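PDB 7AJ0: arylsulfatase from Pseudoalteromonas sp. MB47, which probably hydrolyses sulfate esters of fucoidan, releasing sulfate, as an exo-acting, calcium-containing sulfatase that forms a hexamer. Local coordinates for residues R212-L216 / V227-N232; I240-R245 / H266-K270. One frame throughout, in Å; residues are numbered along the deposited sequence.

Contact 1. Residues R212-L216 / V227-N232; sequences RPEGL and VAYPIN
L216 and Y229 come together through different first torsions: L216 turns CG anti to its carbonyl carbon (chi1 -57°), while Y229 puts its ring opposite the backbone N (chi1 -175°). The two side chains then run alongside each other in the same direction. Their CB atoms are 3.9 Å apart, and L216 CD1 lies 4.1 Å from Y229 CD1, oblique to the ring. The other methyl, L216 CD2, meets I231 CD1 at 4.2 Å. I240 and V243 of helix 240-258 also pack on L216, and V243 on Y229, whose hydroxyl is hydrogen-bonded to D236 O. An alanine in place of L216 would probably open a gap between the hairpin and that helix and leave the Y229 ring less firmly fixed. The backbone pairing marks the antiparallel hairpin of strands 215-220 and 226-230, interrupted by a classic beta bulge in which A228 and Y229 both face L216. L216 O takes a 2.9 Å bond from A228 N and a weak one from Y229 N, while L216 N donates to Y229 O. G215 pairs with P230 without hydrogen bonds, and its CA lies only 3.3 Å from Y229 O; a side chain pointing that way would run into this carbonyl. Past the pair, I231 N donates to E214 O at 3.1 Å in an almost straight bond (171° at the hydrogen). The extended E214 chain crosses V227 at about a right angle, with OE1 3.3 Å from V227 CG2. R212, also extended, brings NH2 to 3.7 Å from N232 CA.

Contact 2. Residues I240-R245 / H266-K270; sequences IDQVLR and HSFSK
In the alkaline phosphatase-like core of the sulfatase, the first turn of helix 240-258 packs against the end of strand 262-267 and the loop that follows it. D241 carries the contact, and its two carboxylate oxygens divide the work. OD2 forms a salt bridge with K270 NZ at 3.0 Å through its anti lone pair, and accepts K270 N at 3.3 Å through its syn lone pair. One residue is therefore held by both main chain and side chain; the lysine chain, extended as far as CE, bends at its last torsion (chi4 57°) to bring NZ back to the carboxylate. OD1 takes a weak bond from S269 N and lies at the edge of the F268 ring, near its plane, 3.6 Å from CD1. K270 also makes a backbone hydrogen bond with D60, a calcium ligand, which ties this loop to the metal site. A second, water-mediated link joins the same aspartate to the strand: one water donates to D241 O and, at 2.7 Å, to D241 OD1, while also bonding H266 NE2. The other ring nitrogen of H266 is bonded to S248 on the same helix. Bonds at both nitrogens limit the rotation of the imidazole: CD2 sits 3.6 Å above the centre of the F268 ring, and L244 O lies at the imidazole edge, in plane, 3.6 Å from H266 CE1.

In the fold
Contact 1 closes at N232, before contact 2 opens at I240, and their centres lie about 14 Å apart on the same side of the chain's centre. Both reach one mixed sheet: the hairpin joins it through strand 175-177, whereas strand 262-267 runs parallel to 53-59 and 151-155. Helix 240-258 links the two, since I240 and V243 pack on the hairpin side chains, with V243 CG2 3.6 Å from Y229 CE2. Contact 1 is the more peripheral, its centre about 24 Å from the chain centre, against about 15 Å for that of contact 2. The helix thus bridges an outlying hairpin and the buried strand end, where the S267 side chain is about 8 Å from the calcium ion.

Contact 1. Residues R212-L216 / V227-N232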
# COMPACT_ATOMS: atom_id res chain seq x y z
N ARG A 212 3.87 10.17 40.07
CA ARG A 212 4.20 8.75 40.13
C ARG A 212 3.35 8.06 41.18
O ARG A 212 3.30 8.52 42.33
CB ARG A 212 5.69 8.60 40.44
CG ARG A 212 6.18 7.21 40.76
CD ARG A 212 7.49 7.29 41.56
NE ARG A 212 8.11 5.99 41.77
CZ ARG A 212 9.36 5.66 41.42
NH1 ARG A 212 10.16 6.55 40.85
NH2 ARG A 212 9.81 4.44 41.67
N PRO A 213 2.67 6.95 40.85
CA PRO A 213 1.92 6.23 41.88
C PRO A 213 2.86 5.65 42.94
O PRO A 213 3.97 5.20 42.64
CB PRO A 213 1.21 5.12 41.10
CG PRO A 213 2.04 4.92 39.87
CD PRO A 213 2.61 6.28 39.54
N GLU A 214 2.39 5.66 44.19
CA GLU A 214 3.24 5.23 45.29
C GLU A 214 3.26 3.71 45.45
O GLU A 214 4.27 3.16 45.92
CB GLU A 214 2.78 5.88 46.59
CG GLU A 214 3.07 7.38 46.66
CD GLU A 214 2.62 8.01 47.95
OE1 GLU A 214 1.66 7.51 48.57
OE2 GLU A 214 3.23 9.03 48.36
N GLY A 215 2.19 3.02 45.08
CA GLY A 215 2.15 1.58 45.20
C GLY A 215 0.72 1.08 45.19
O GLY A 215 -0.18 1.75 44.69
N LEU A 216 0.53 -0.10 45.76
CA LEU A 216 -0.80 -0.69 45.88
C LEU A 216 -1.56 -0.01 47.01
O LEU A 216 -1.02 0.20 48.10
CB LEU A 216 -0.71 -2.19 46.11
CG LEU A 216 0.07 -2.95 45.04
CD1 LEU A 216 0.05 -4.45 45.30
CD2 LEU A 216 -0.49 -2.65 43.66
N VAL A 227 -1.46 3.22 51.58
CA VAL A 227 -0.45 2.61 50.72
C VAL A 227 0.00 1.34 51.44
O VAL A 227 0.80 1.39 52.38
CB VAL A 227 0.72 3.55 50.43
CG1 VAL A 227 1.80 2.82 49.65
CG2 VAL A 227 0.23 4.76 49.66
N ALA A 228 -0.51 0.19 50.99
CA ALA A 228 -0.24 -1.07 51.65
C ALA A 228 1.02 -1.75 51.16
O ALA A 228 1.66 -2.49 51.92
CB ALA A 228 -1.43 -2.02 51.46
N TYR A 229 1.40 -1.53 49.90
CA TYR A 229 2.57 -2.18 49.31
C TYR A 229 3.28 -1.17 48.42
O TYR A 229 2.85 -0.93 47.28
CB TYR A 229 2.17 -3.42 48.51
CG TYR A 229 3.34 -4.21 47.97
CD1 TYR A 229 3.87 -3.93 46.71
CD2 TYR A 229 3.92 -5.23 48.71
CE1 TYR A 229 4.94 -4.65 46.21
CE2 TYR A 229 4.99 -5.95 48.23
CZ TYR A 229 5.50 -5.66 46.98
OH TYR A 229 6.57 -6.38 46.49
N PRO A 230 4.36 -0.55 48.90
CA PRO A 230 5.06 0.43 48.07
C PRO A 230 5.77 -0.23 46.91
O PRO A 230 6.23 -1.37 46.99
CB PRO A 230 6.07 1.06 49.04
CG PRO A 230 5.62 0.66 50.41
CD PRO A 230 4.97 -0.68 50.23
N ILE A 231 5.85 0.50 45.80
CA ILE A 231 6.53 0.04 44.60
C ILE A 231 7.55 1.11 44.24
O ILE A 231 7.19 2.20 43.79
CB ILE A 231 5.55 -0.22 43.44
CG1 ILE A 231 4.68 -1.43 43.79
CG2 ILE A 231 6.32 -0.45 42.15
CD1 ILE A 231 3.47 -1.61 42.90
N ASN A 232 8.83 0.79 44.45
CA ASN A 232 9.93 1.71 44.15
C ASN A 232 11.03 1.05 43.34
O ASN A 232 12.08 1.67 43.12
CB ASN A 232 10.51 2.27 45.45
CG ASN A 232 9.49 3.03 46.27
OD1 ASN A 232 9.16 2.64 47.39
ND2 ASN A 232 8.99 4.14 45.72

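Contact 2. Residues I240-R245 / H266-K270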
# COMPACT_ATOMS: atom_id res chain seq x y z
N ILE A 240 3.98 -8.12 42.34
CA ILE A 240 2.68 -7.47 42.42
C ILE A 240 1.55 -8.50 42.39
O ILE A 240 0.61 -8.43 43.18
CB ILE A 240 2.54 -6.43 41.30
CG1 ILE A 240 1.36 -5.50 41.55
CG2 ILE A 240 2.39 -7.11 39.93
CD1 ILE A 240 1.31 -4.31 40.61
N ASP A 241 1.63 -9.48 41.49
CA ASP A 241 0.56 -10.47 41.37
C ASP A 241 0.64 -11.55 42.44
O ASP A 241 -0.37 -12.23 42.67
CB ASP A 241 0.58 -11.09 39.98
CG ASP A 241 -0.27 -10.32 38.98
OD1 ASP A 241 -1.50 -10.24 39.20
OD2 ASP A 241 0.28 -9.78 38.00
N GLN A 242 1.79 -11.73 43.08
CA GLN A 242 1.86 -12.61 44.24
C GLN A 242 1.20 -11.95 45.45
O GLN A 242 0.54 -12.62 46.25
CB GLN A 242 3.31 -12.96 44.56
CG GLN A 242 4.04 -13.68 43.44
CD GLN A 242 3.43 -15.03 43.12
OE1 GLN A 242 3.32 -15.90 43.98
NE2 GLN A 242 3.02 -15.20 41.87
N VAL A 243 1.36 -10.63 45.58
CA VAL A 243 0.73 -9.91 46.68
C VAL A 243 -0.78 -9.89 46.51
O VAL A 243 -1.53 -10.07 47.48
CB VAL A 243 1.30 -8.48 46.78
CG1 VAL A 243 0.53 -7.66 47.79
CG2 VAL A 243 2.78 -8.54 47.14
N LEU A 244 -1.25 -9.67 45.28
CA LEU A 244 -2.69 -9.70 45.03
C LEU A 244 -3.26 -11.09 45.31
O LEU A 244 -4.33 -11.22 45.91
CB LEU A 244 -2.98 -9.30 43.58
CG LEU A 244 -2.58 -7.88 43.19
CD1 LEU A 244 -2.72 -7.68 41.69
CD2 LEU A 244 -3.41 -6.86 43.94
N ARG A 245 -2.55 -12.13 44.89
CA ARG A 245 -2.98 -13.50 45.19
C ARG A 245 -3.14 -13.69 46.69
O ARG A 245 -4.15 -14.23 47.16
CB ARG A 245 -1.98 -14.49 44.60
CG ARG A 245 -2.34 -15.96 44.74
CD ARG A 245 -1.93 -16.56 46.09
NE ARG A 245 -0.65 -16.06 46.57
CZ ARG A 245 0.53 -16.37 46.04
NH1 ARG A 245 0.60 -17.17 44.98
NH2 ARG A 245 1.64 -15.86 46.55
N HIS A 266 -11.01 -10.71 41.01
CA HIS A 266 -9.56 -10.77 41.06
C HIS A 266 -9.02 -10.27 39.73
O HIS A 266 -9.10 -10.97 38.71
CB HIS A 266 -9.07 -12.18 41.35
CG HIS A 266 -7.59 -12.27 41.56
ND1 HIS A 266 -7.01 -12.11 42.80
CD2 HIS A 266 -6.57 -12.47 40.69
CE1 HIS A 266 -5.70 -12.22 42.69
NE2 HIS A 266 -5.41 -12.44 41.42
N SER A 267 -8.48 -9.06 39.73
CA SER A 267 -8.09 -8.34 38.52
C SER A 267 -6.57 -8.35 38.41
O SER A 267 -5.88 -7.48 38.93
CB SER A 267 -8.65 -6.91 38.56
OG SER A 267 -8.21 -6.14 37.46
N PHE A 268 -6.04 -9.36 37.72
CA PHE A 268 -4.61 -9.46 37.52
C PHE A 268 -4.05 -8.16 36.96
O PHE A 268 -4.70 -7.48 36.16
CB PHE A 268 -4.25 -10.59 36.55
CG PHE A 268 -4.59 -11.97 37.05
CD1 PHE A 268 -3.68 -12.68 37.81
CD2 PHE A 268 -5.80 -12.55 36.73
CE1 PHE A 268 -3.98 -13.95 38.25
CE2 PHE A 268 -6.11 -13.82 37.17
CZ PHE A 268 -5.20 -14.52 37.93
N SER A 269 -2.83 -7.81 37.38
CA SER A 269 -2.09 -6.77 36.67
C SER A 269 -1.58 -7.29 35.34
O SER A 269 -1.56 -6.57 34.34
CB SER A 269 -0.94 -6.26 37.52
OG SER A 269 -0.14 -5.36 36.78
N LYS A 270 -1.14 -8.55 35.30
CA LYS A 270 -0.71 -9.16 34.05
C LYS A 270 -1.91 -9.34 33.12
O LYS A 270 -3.05 -9.48 33.57
CB LYS A 270 -0.04 -10.50 34.33
CG LYS A 270 1.31 -10.37 34.99
CD LYS A 270 1.69 -11.62 35.76
CE LYS A 270 3.07 -11.49 36.40
NZ LYS A 270 3.16 -10.30 37.30
O HOH W 1 -2.73 -11.86 40.92
O HOH W 2 4.02 -10.91 40.23